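Local coordinates for protein FMN-dependent NADH:quinone oxidoreductase 1 (Bacillus anthracis, PDB 3U7I) that probably acts as an FMN-dependent, NADH-consuming quinone reductase that also cleaves the azo bond of aromatic azo compounds, working as a homodimer with one FMN per subunit, at residues C[10-15]-C[108-113]; C[20-25]-C[196-201]; C[145-150]-C[204-209]. All blocks are in the same frame, centred on the assembly; numbering follows the deposited sequence. Where two conformers were deposited one is given.

From the N terminus, strand 6-11 runs into segment 10-15, and contact 1 closes when the chain returns at 108-113, the start of helix 111-120. Segment 20-25 opens contact 2 before that closure, so contacts 1 and 2 cross; its partner, 196-201, comes only in helix 195-214. Contact 3 starts later, at 145-150 on strand 143-149, and ends at 204-209, further along that last helix, so it crosses contact 2 and follows contact 1 in series. None nests. Contacts 1 and 2 meet where His-13 packs on Ser-21, Ser-23 and Ile-24; contacts 2 and 3 meet where Val-22 and Ser-23 lie against Ala-149. Contacts 1 and 3 tie helices to sheet strands; contact 2 ties two helices.

Contact 1 (C[10-15]-C[108-113]); sequences INAHPK and NIPSKL
Where strand 6-11 of the flavodoxin-like sheet gives way to a loop, Ile-10 and Ala-12 pack against Pro-110 and Leu-113 at the start of helix 111-120. Ala-12 is the hub: its CB lies 4.1 Å from Pro-110 CG and 4.2 Å from Leu-113 CB. The proline ring also meets the backbone, with Pro-110 CG 3.6 Å from Ala-12 O; this carbonyl oxygen is buried and has no hydrogen-bond partner in the model. Two residues earlier on the strand, Ile-10 meets Leu-113 methyl to methyl, the side chains crossing at about a right angle, with Ile-10 CG2 standing 4.2 Å from Leu-113 CD1. Leu-113 reaches it because CG is anti to the backbone N (chi1 -173°). Pro-110 itself occupies the N-cap position of the helix. The departing loop is shaped by an Asx turn, Asn-11 OD1 accepting from His-13 N at 3.0 Å, while His-13 ND1 takes Lys-15 N in the ring plane. Beyond the contact, Lys-15 pairs with Glu-66 of the second subunit. A loop leaving the C-terminal edge of the parallel sheet after the first strand and leading to the predicted FMN-binding serines is characteristic of the flavodoxin-like fold.

Contact 2 (C[20-25]-C[196-201]); sequences SSVSIK and TEVLQN
Segment 20-25 enters helix 22-37 at its first turn, with Ser-21 in the N-cap position, whereas 196-201 lies wholly within helix 195-214; the two helical backbones run in the same general sense and come nearest between Val-22 CA and Leu-199 CA, 7.1 Å apart. The first turn closes with the backbone bond from Lys-25 N to Ser-21 O, and Ser-21 adds no capping bond from its side chain. Contact between the helices is made by four side chains, one turn apart or adjacent along each helix. Leu-199 is the centre. Its CB bond does not point straight at the other helix, but the isopropyl end reaches it: CG is anti to the carbonyl carbon (chi1 -78°), and both methyls lie against the lysine chain, which the leucine crosses obliquely. Leu-199 CD2 lies 3.9 Å from Lys-25 CB, and Leu-199 CD1 is equally close, 3.9 Å, to Lys-25 CD. The leucine thus rests on the methylenes of Lys-25, an aliphatic use of a charged residue that leaves the ammonium out of the contact. One turn before, Val-22 CG1 meets Val-198 CG1 at 4.2 Å, the side chains crossing at about a right angle, and Val-22 CG1 also stands 4.3 Å from Leu-199 CD2. Ser-21, Val-22 and Ser-23 are predicted to bind FMN, so the packing includes one residue of the probable FMN site, Val-22, and adjoins the other two. The helix pair packs on the sheet: Val-22 touches Ala-149 of strand 143-149, and both valines touch Ala-187 of strand 181-187.

Contact 3 (C[145-150]-C[204-209]); sequences LVIQAS and KEVEEA
Leu-145 presents the open fork of its two methyls to the single CB of Ala-209, the closer of the two pairs that join strand 143-149 to helix 195-214. Leu-145 CD1 lies 4.0 Å from Ala-209 CB and Leu-145 CD2 follows at 4.2 Å, so both branches share the small methyl almost evenly. The leucine CB bond already points at the helix, and CG anti to the backbone N (chi1 176°) carries the fork onward in that direction. The second pair is set differently: Ile-147 leaves the strand obliquely, and its extended chain (chi2 172°) brings CD1 within touch of the helix. There Ile-147 CD1 meets Val-206 CG1 at 4.3 Å, end methyl against branch methyl; because Ile-147 was modelled in two conformers, this touch is less certain. Residues two apart on the strand meet residues three apart on the helix, and the pairs run in opposite order, the helix being antiparallel to the strand. Helix 22-37 fills in beside them, with Phe-30 on both Leu-145 and Val-206, while strand 181-187 sends Gln-183 and Val-185 against Leu-145. Every atom that meets across strand and helix is carbon, so this join depends on burial and shape rather than on any polar bond.

Contact 1 (C[10-15]-C[108-113])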
loop_
_atom_site.group_PDB
_atom_site.type_symbol
_atom_site.label_atom_id
_atom_site.label_comp_id
_atom_site.label_asym_id
_atom_site.label_seq_id
_atom_site.Cartn_x
_atom_site.Cartn_y
_atom_site.Cartn_z
ATOM N N ILE C 10 -4.938 -15.606 3.114
ATOM C CA ILE C 10 -3.882 -14.604 3.008
ATOM C C ILE C 10 -3.931 -13.724 4.256
ATOM O O ILE C 10 -4.755 -12.809 4.362
ATOM C CB ILE C 10 -4.031 -13.741 1.745
ATOM C CG1 ILE C 10 -4.055 -14.622 0.495
ATOM C CG2 ILE C 10 -2.913 -12.694 1.677
ATOM C CD1 ILE C 10 -4.871 -14.032 -0.649
ATOM N N ASN C 11 -3.064 -14.043 5.212
ATOM C CA ASN C 11 -3.038 -13.361 6.497
ATOM C C ASN C 11 -2.088 -12.155 6.480
ATOM O O ASN C 11 -0.865 -12.317 6.504
ATOM C CB ASN C 11 -2.642 -14.353 7.589
ATOM C CG ASN C 11 -2.542 -13.714 8.957
ATOM O OD1 ASN C 11 -2.828 -12.523 9.132
ATOM N ND2 ASN C 11 -2.148 -14.513 9.949
ATOM N N ALA C 12 -2.651 -10.953 6.442
ATOM C CA ALA C 12 -1.835 -9.736 6.339
ATOM C C ALA C 12 -1.590 -9.038 7.693
ATOM O O ALA C 12 -1.236 -7.855 7.740
ATOM C CB ALA C 12 -2.456 -8.764 5.337
ATOM N N HIS C 13 -1.777 -9.769 8.789
ATOM C CA HIS C 13 -1.610 -9.196 10.120
ATOM C C HIS C 13 -0.171 -9.342 10.616
ATOM O O HIS C 13 0.345 -10.443 10.681
ATOM C CB HIS C 13 -2.566 -9.855 11.118
ATOM C CG HIS C 13 -2.915 -8.974 12.278
ATOM N ND1 HIS C 13 -1.963 -8.459 13.132
ATOM C CD2 HIS C 13 -4.106 -8.497 12.710
ATOM C CE1 HIS C 13 -2.552 -7.709 14.047
ATOM N NE2 HIS C 13 -3.852 -7.715 13.814
ATOM N N PRO C 14 0.480 -8.220 10.971
ATOM C CA PRO C 14 1.853 -8.268 11.490
ATOM C C PRO C 14 2.041 -9.212 12.697
ATOM O O PRO C 14 3.145 -9.714 12.916
ATOM C CB PRO C 14 2.119 -6.809 11.900
ATOM C CG PRO C 14 1.244 -6.003 10.976
ATOM C CD PRO C 14 -0.005 -6.839 10.790
ATOM N N LYS C 15 0.988 -9.447 13.477
ATOM C CA LYS C 15 1.104 -10.321 14.642
ATOM C C LYS C 15 0.830 -11.788 14.302
ATOM O O LYS C 15 0.851 -12.652 15.183
ATOM C CB LYS C 15 0.173 -9.866 15.766
ATOM C CG LYS C 15 0.536 -8.534 16.394
ATOM C CD LYS C 15 -0.145 -8.418 17.731
ATOM C CE LYS C 15 0.092 -7.073 18.356
ATOM N NZ LYS C 15 -0.257 -7.117 19.805
ATOM N N ASN C 108 -4.798 2.186 4.158
ATOM C CA ASN C 108 -4.354 1.414 2.985
ATOM C C ASN C 108 -3.998 0.002 3.413
ATOM O O ASN C 108 -3.941 -0.291 4.611
ATOM C CB ASN C 108 -3.138 2.075 2.311
ATOM C CG ASN C 108 -3.142 1.935 0.782
ATOM O OD1 ASN C 108 -3.616 0.933 0.218
ATOM N ND2 ASN C 108 -2.593 2.949 0.104
ATOM N N ILE C 109 -3.757 -0.872 2.441
ATOM C CA ILE C 109 -3.350 -2.235 2.739
ATOM C C ILE C 109 -1.977 -2.238 3.424
ATOM O O ILE C 109 -1.149 -1.352 3.168
ATOM C CB ILE C 109 -3.314 -3.105 1.463
ATOM C CG1 ILE C 109 -2.258 -2.578 0.470
ATOM C CG2 ILE C 109 -4.705 -3.152 0.825
ATOM C CD1 ILE C 109 -2.051 -3.465 -0.747
ATOM N N PRO C 110 -1.740 -3.218 4.319
ATOM C CA PRO C 110 -0.413 -3.382 4.920
ATOM C C PRO C 110 0.679 -3.469 3.852
ATOM O O PRO C 110 0.461 -4.039 2.785
ATOM C CB PRO C 110 -0.537 -4.715 5.666
ATOM C CG PRO C 110 -1.968 -4.799 6.036
ATOM C CD PRO C 110 -2.710 -4.193 4.861
ATOM N N SER C 111 1.853 -2.920 4.147
ATOM C CA SER C 111 2.969 -2.965 3.200
ATOM C C SER C 111 3.218 -4.365 2.640
ATOM O O SER C 111 3.467 -4.520 1.444
ATOM C CB SER C 111 4.243 -2.417 3.831
ATOM O OG SER C 111 4.559 -3.119 5.014
ATOM N N LYS C 112 3.161 -5.386 3.494
ATOM C CA LYS C 112 3.415 -6.748 3.015
ATOM C C LYS C 112 2.293 -7.272 2.108
ATOM O O LYS C 112 2.528 -8.143 1.281
ATOM C CB LYS C 112 3.733 -7.727 4.161
ATOM C CG LYS C 112 5.056 -7.462 4.883
ATOM C CD LYS C 112 6.262 -7.363 3.939
ATOM C CE LYS C 112 6.535 -8.668 3.175
ATOM N NZ LYS C 112 7.815 -8.599 2.367
ATOM N N LEU C 113 1.084 -6.719 2.229
ATOM C CA LEU C 113 0.006 -7.083 1.299
ATOM C C LEU C 113 0.256 -6.472 -0.090
ATOM O O LEU C 113 -0.083 -7.071 -1.115
ATOM C CB LEU C 113 -1.376 -6.689 1.842
ATOM C CG LEU C 113 -2.592 -7.157 1.040
ATOM C CD1 LEU C 113 -2.504 -8.647 0.723
ATOM C CD2 LEU C 113 -3.892 -6.844 1.782
#

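Contact 2 (C[20-25]-C[196-201])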
loop_
_atom_site.group_PDB
_atom_site.type_symbol
_atom_site.label_atom_id
_atom_site.label_comp_id
_atom_site.label_asym_id
_atom_site.label_seq_id
_atom_site.Cartn_x
_atom_site.Cartn_y
_atom_site.Cartn_z
ATOM N N SER C 20 -5.424 -12.230 20.412
ATOM C CA SER C 20 -6.023 -10.994 20.912
ATOM C C SER C 20 -6.335 -9.952 19.824
ATOM O O SER C 20 -6.896 -8.895 20.118
ATOM C CB SER C 20 -5.113 -10.369 21.969
ATOM O OG SER C 20 -3.865 -10.002 21.404
ATOM N N SER C 21 -5.966 -10.247 18.577
ATOM C CA SER C 21 -6.240 -9.349 17.455
ATOM C C SER C 21 -7.674 -9.511 16.987
ATOM O O SER C 21 -8.103 -10.630 16.687
ATOM C CB SER C 21 -5.300 -9.646 16.285
ATOM O OG SER C 21 -3.950 -9.446 16.655
ATOM N N VAL C 22 -8.409 -8.400 16.913
ATOM C CA VAL C 22 -9.815 -8.441 16.494
ATOM C C VAL C 22 -10.037 -9.172 15.161
ATOM O O VAL C 22 -10.903 -10.049 15.063
ATOM C CB VAL C 22 -10.447 -7.040 16.445
ATOM C CG1 VAL C 22 -11.876 -7.129 15.934
ATOM C CG2 VAL C 22 -10.421 -6.405 17.827
ATOM N N SER C 23 -9.250 -8.820 14.145
ATOM C CA SER C 23 -9.347 -9.477 12.842
ATOM C C SER C 23 -8.966 -10.967 12.905
ATOM O O SER C 23 -9.538 -11.793 12.198
ATOM C CB SER C 23 -8.518 -8.741 11.785
ATOM O OG SER C 23 -7.139 -8.745 12.103
ATOM N N ILE C 24 -8.009 -11.310 13.757
ATOM C CA ILE C 24 -7.624 -12.712 13.933
ATOM C C ILE C 24 -8.718 -13.518 14.662
ATOM O O ILE C 24 -9.016 -14.643 14.268
ATOM C CB ILE C 24 -6.249 -12.844 14.636
ATOM C CG1 ILE C 24 -5.147 -12.212 13.767
ATOM C CG2 ILE C 24 -5.935 -14.301 14.926
ATOM C CD1 ILE C 24 -3.807 -12.004 14.472
ATOM N N LYS C 25 -9.324 -12.938 15.701
ATOM C CA LYS C 25 -10.473 -13.561 16.362
ATOM C C LYS C 25 -11.606 -13.808 15.383
ATOM O O LYS C 25 -12.170 -14.899 15.345
ATOM C CB LYS C 25 -11.000 -12.705 17.522
ATOM C CG LYS C 25 -10.241 -12.887 18.811
ATOM C CD LYS C 25 -10.873 -12.138 19.970
ATOM C CE LYS C 25 -9.867 -12.016 21.110
ATOM N NZ LYS C 25 -10.485 -12.051 22.470
ATOM N N THR C 196 -17.198 -6.343 22.798
ATOM C CA THR C 196 -18.064 -7.504 22.645
ATOM C C THR C 196 -19.095 -7.270 21.539
ATOM O O THR C 196 -19.528 -8.218 20.882
ATOM C CB THR C 196 -18.766 -7.863 23.969
ATOM O OG1 THR C 196 -17.780 -8.034 24.995
ATOM C CG2 THR C 196 -19.556 -9.143 23.820
ATOM N N GLU C 197 -19.472 -6.007 21.335
ATOM C CA GLU C 197 -20.380 -5.628 20.253
ATOM C C GLU C 197 -19.698 -5.808 18.898
ATOM O O GLU C 197 -20.288 -6.358 17.965
ATOM C CB GLU C 197 -20.840 -4.175 20.402
ATOM C CG GLU C 197 -21.693 -3.677 19.229
ATOM C CD GLU C 197 -21.656 -2.156 19.047
ATOM O OE1 GLU C 197 -21.614 -1.418 20.063
ATOM O OE2 GLU C 197 -21.669 -1.699 17.880
ATOM N N VAL C 198 -18.456 -5.342 18.792
ATOM C CA VAL C 198 -17.690 -5.510 17.559
ATOM C C VAL C 198 -17.556 -6.991 17.219
ATOM O O VAL C 198 -17.926 -7.421 16.125
ATOM C CB VAL C 198 -16.278 -4.875 17.654
ATOM C CG1 VAL C 198 -15.512 -5.071 16.358
ATOM C CG2 VAL C 198 -16.379 -3.403 17.984
ATOM N N LEU C 199 -17.025 -7.764 18.163
ATOM C CA LEU C 199 -16.775 -9.185 17.944
ATOM C C LEU C 199 -18.039 -9.930 17.540
ATOM O O LEU C 199 -18.025 -10.695 16.578
ATOM C CB LEU C 199 -16.138 -9.823 19.182
ATOM C CG LEU C 199 -14.639 -9.553 19.358
ATOM C CD1 LEU C 199 -14.153 -10.066 20.702
ATOM C CD2 LEU C 199 -13.834 -10.184 18.227
ATOM N N GLN C 200 -19.130 -9.697 18.269
ATOM C CA GLN C 200 -20.384 -10.417 18.034
ATOM C C GLN C 200 -21.047 -10.069 16.702
ATOM O O GLN C 200 -21.616 -10.941 16.040
ATOM C CB GLN C 200 -21.360 -10.213 19.198
ATOM C CG GLN C 200 -20.883 -10.810 20.520
ATOM C CD GLN C 200 -20.604 -12.308 20.430
ATOM O OE1 GLN C 200 -21.289 -13.045 19.711
ATOM N NE2 GLN C 200 -19.586 -12.764 21.160
ATOM N N ASN C 201 -20.979 -8.802 16.307
ATOM C CA ASN C 201 -21.513 -8.402 15.010
ATOM C C ASN C 201 -20.725 -9.014 13.848
ATOM O O ASN C 201 -21.309 -9.470 12.865
ATOM C CB ASN C 201 -21.564 -6.881 14.891
ATOM C CG ASN C 201 -22.731 -6.279 15.652
ATOM O OD1 ASN C 201 -23.841 -6.819 15.633
ATOM N ND2 ASN C 201 -22.488 -5.159 16.331
#

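Contact 3 (C[145-150]-C[204-209])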
loop_
_atom_site.group_PDB
_atom_site.type_symbol
_atom_site.label_atom_id
_atom_site.label_comp_id
_atom_site.label_asym_id
_atom_site.label_seq_id
_atom_site.Cartn_x
_atom_site.Cartn_y
_atom_site.Cartn_z
ATOM N N LEU C 145 -13.195 -13.106 0.175
ATOM C CA LEU C 145 -13.729 -12.545 1.410
ATOM C C LEU C 145 -12.613 -11.782 2.099
ATOM O O LEU C 145 -11.518 -12.309 2.295
ATOM C CB LEU C 145 -14.257 -13.641 2.333
ATOM C CG LEU C 145 -14.751 -13.177 3.707
ATOM C CD1 LEU C 145 -16.075 -12.414 3.592
ATOM C CD2 LEU C 145 -14.886 -14.370 4.653
ATOM N N VAL C 146 -12.881 -10.532 2.457
ATOM C CA VAL C 146 -11.903 -9.734 3.187
ATOM C C VAL C 146 -12.388 -9.530 4.621
ATOM O O VAL C 146 -13.538 -9.143 4.836
ATOM C CB VAL C 146 -11.682 -8.365 2.509
ATOM C CG1 VAL C 146 -10.742 -7.500 3.345
ATOM C CG2 VAL C 146 -11.139 -8.550 1.105
ATOM N N ILE C 147 -11.531 -9.826 5.593
ATOM C CA ILE C 147 -11.853 -9.597 6.998
ATOM C C ILE C 147 -10.994 -8.444 7.509
ATOM O O ILE C 147 -9.788 -8.596 7.714
ATOM C CB ILE C 147 -11.610 -10.870 7.859
ATOM C CG1 ILE C 147 -12.611 -11.968 7.473
ATOM C CG2 ILE C 147 -11.726 -10.541 9.344
ATOM C CD1 ILE C 147 -12.329 -13.311 8.116
ATOM N N GLN C 148 -11.620 -7.297 7.743
ATOM C CA GLN C 148 -10.887 -6.082 8.122
ATOM C C GLN C 148 -11.306 -5.512 9.471
ATOM O O GLN C 148 -12.482 -5.205 9.679
ATOM C CB GLN C 148 -11.060 -5.002 7.038
ATOM C CG GLN C 148 -10.434 -3.636 7.359
ATOM C CD GLN C 148 -10.651 -2.623 6.236
ATOM O OE1 GLN C 148 -9.837 -2.523 5.310
ATOM N NE2 GLN C 148 -11.753 -1.873 6.307
ATOM N N ALA C 149 -10.343 -5.365 10.383
ATOM C CA ALA C 149 -10.586 -4.719 11.675
ATOM C C ALA C 149 -10.066 -3.303 11.604
ATOM O O ALA C 149 -8.958 -3.079 11.108
ATOM C CB ALA C 149 -9.883 -5.470 12.800
ATOM N N SER C 150 -10.849 -2.344 12.100
ATOM C CA SER C 150 -10.459 -0.939 12.027
ATOM C C SER C 150 -10.901 -0.180 13.261
ATOM O O SER C 150 -11.925 -0.502 13.864
ATOM C CB SER C 150 -11.033 -0.270 10.767
ATOM O OG SER C 150 -12.458 -0.294 10.745
ATOM N N LYS C 204 -21.268 -12.822 13.457
ATOM C CA LYS C 204 -22.501 -13.159 12.752
ATOM C C LYS C 204 -22.339 -13.057 11.241
ATOM O O LYS C 204 -22.777 -13.941 10.498
ATOM C CB LYS C 204 -23.667 -12.279 13.196
ATOM C CG LYS C 204 -25.013 -12.761 12.655
ATOM C CD LYS C 204 -25.984 -11.605 12.449
ATOM C CE LYS C 204 -27.204 -12.038 11.643
ATOM N NZ LYS C 204 -27.990 -10.865 11.146
ATOM N N GLU C 205 -21.713 -11.977 10.789
ATOM C CA GLU C 205 -21.448 -11.786 9.366
ATOM C C GLU C 205 -20.559 -12.868 8.755
ATOM O O GLU C 205 -20.774 -13.278 7.606
ATOM C CB GLU C 205 -20.795 -10.429 9.122
ATOM C CG GLU C 205 -21.680 -9.248 9.383
ATOM C CD GLU C 205 -21.108 -7.993 8.763
ATOM O OE1 GLU C 205 -20.986 -6.979 9.486
ATOM O OE2 GLU C 205 -20.774 -8.026 7.553
ATOM N N VAL C 206 -19.549 -13.318 9.500
ATOM C CA VAL C 206 -18.634 -14.321 8.952
ATOM C C VAL C 206 -19.221 -15.732 9.011
ATOM O O VAL C 206 -18.773 -16.625 8.286
ATOM C CB VAL C 206 -17.232 -14.286 9.607
ATOM C CG1 VAL C 206 -16.497 -13.001 9.215
ATOM C CG2 VAL C 206 -17.335 -14.429 11.118
ATOM N N GLU C 207 -20.214 -15.933 9.875
ATOM C CA GLU C 207 -21.007 -17.160 9.827
ATOM C C GLU C 207 -21.818 -17.192 8.533
ATOM O O GLU C 207 -21.803 -18.178 7.801
ATOM C CB GLU C 207 -21.946 -17.258 11.028
ATOM C CG GLU C 207 -21.251 -17.508 12.338
ATOM C CD GLU C 207 -22.212 -17.456 13.517
ATOM O OE1 GLU C 207 -23.442 -17.494 13.289
ATOM O OE2 GLU C 207 -21.733 -17.369 14.669
ATOM N N GLU C 208 -22.531 -16.108 8.263
ATOM C CA GLU C 208 -23.298 -15.987 7.033
ATOM C C GLU C 208 -22.409 -16.116 5.791
ATOM O O GLU C 208 -22.824 -16.702 4.792
ATOM C CB GLU C 208 -24.063 -14.661 7.025
ATOM C CG GLU C 208 -25.120 -14.568 8.117
ATOM C CD GLU C 208 -25.521 -13.134 8.442
ATOM O OE1 GLU C 208 -24.634 -12.249 8.470
ATOM O OE2 GLU C 208 -26.726 -12.893 8.678
ATOM N N ALA C 209 -21.190 -15.575 5.856
ATOM C CA ALA C 209 -20.222 -15.691 4.758
ATOM C C ALA C 209 -19.740 -17.128 4.578
ATOM O O ALA C 209 -19.548 -17.591 3.452
ATOM C CB ALA C 209 -19.031 -14.762 4.989
#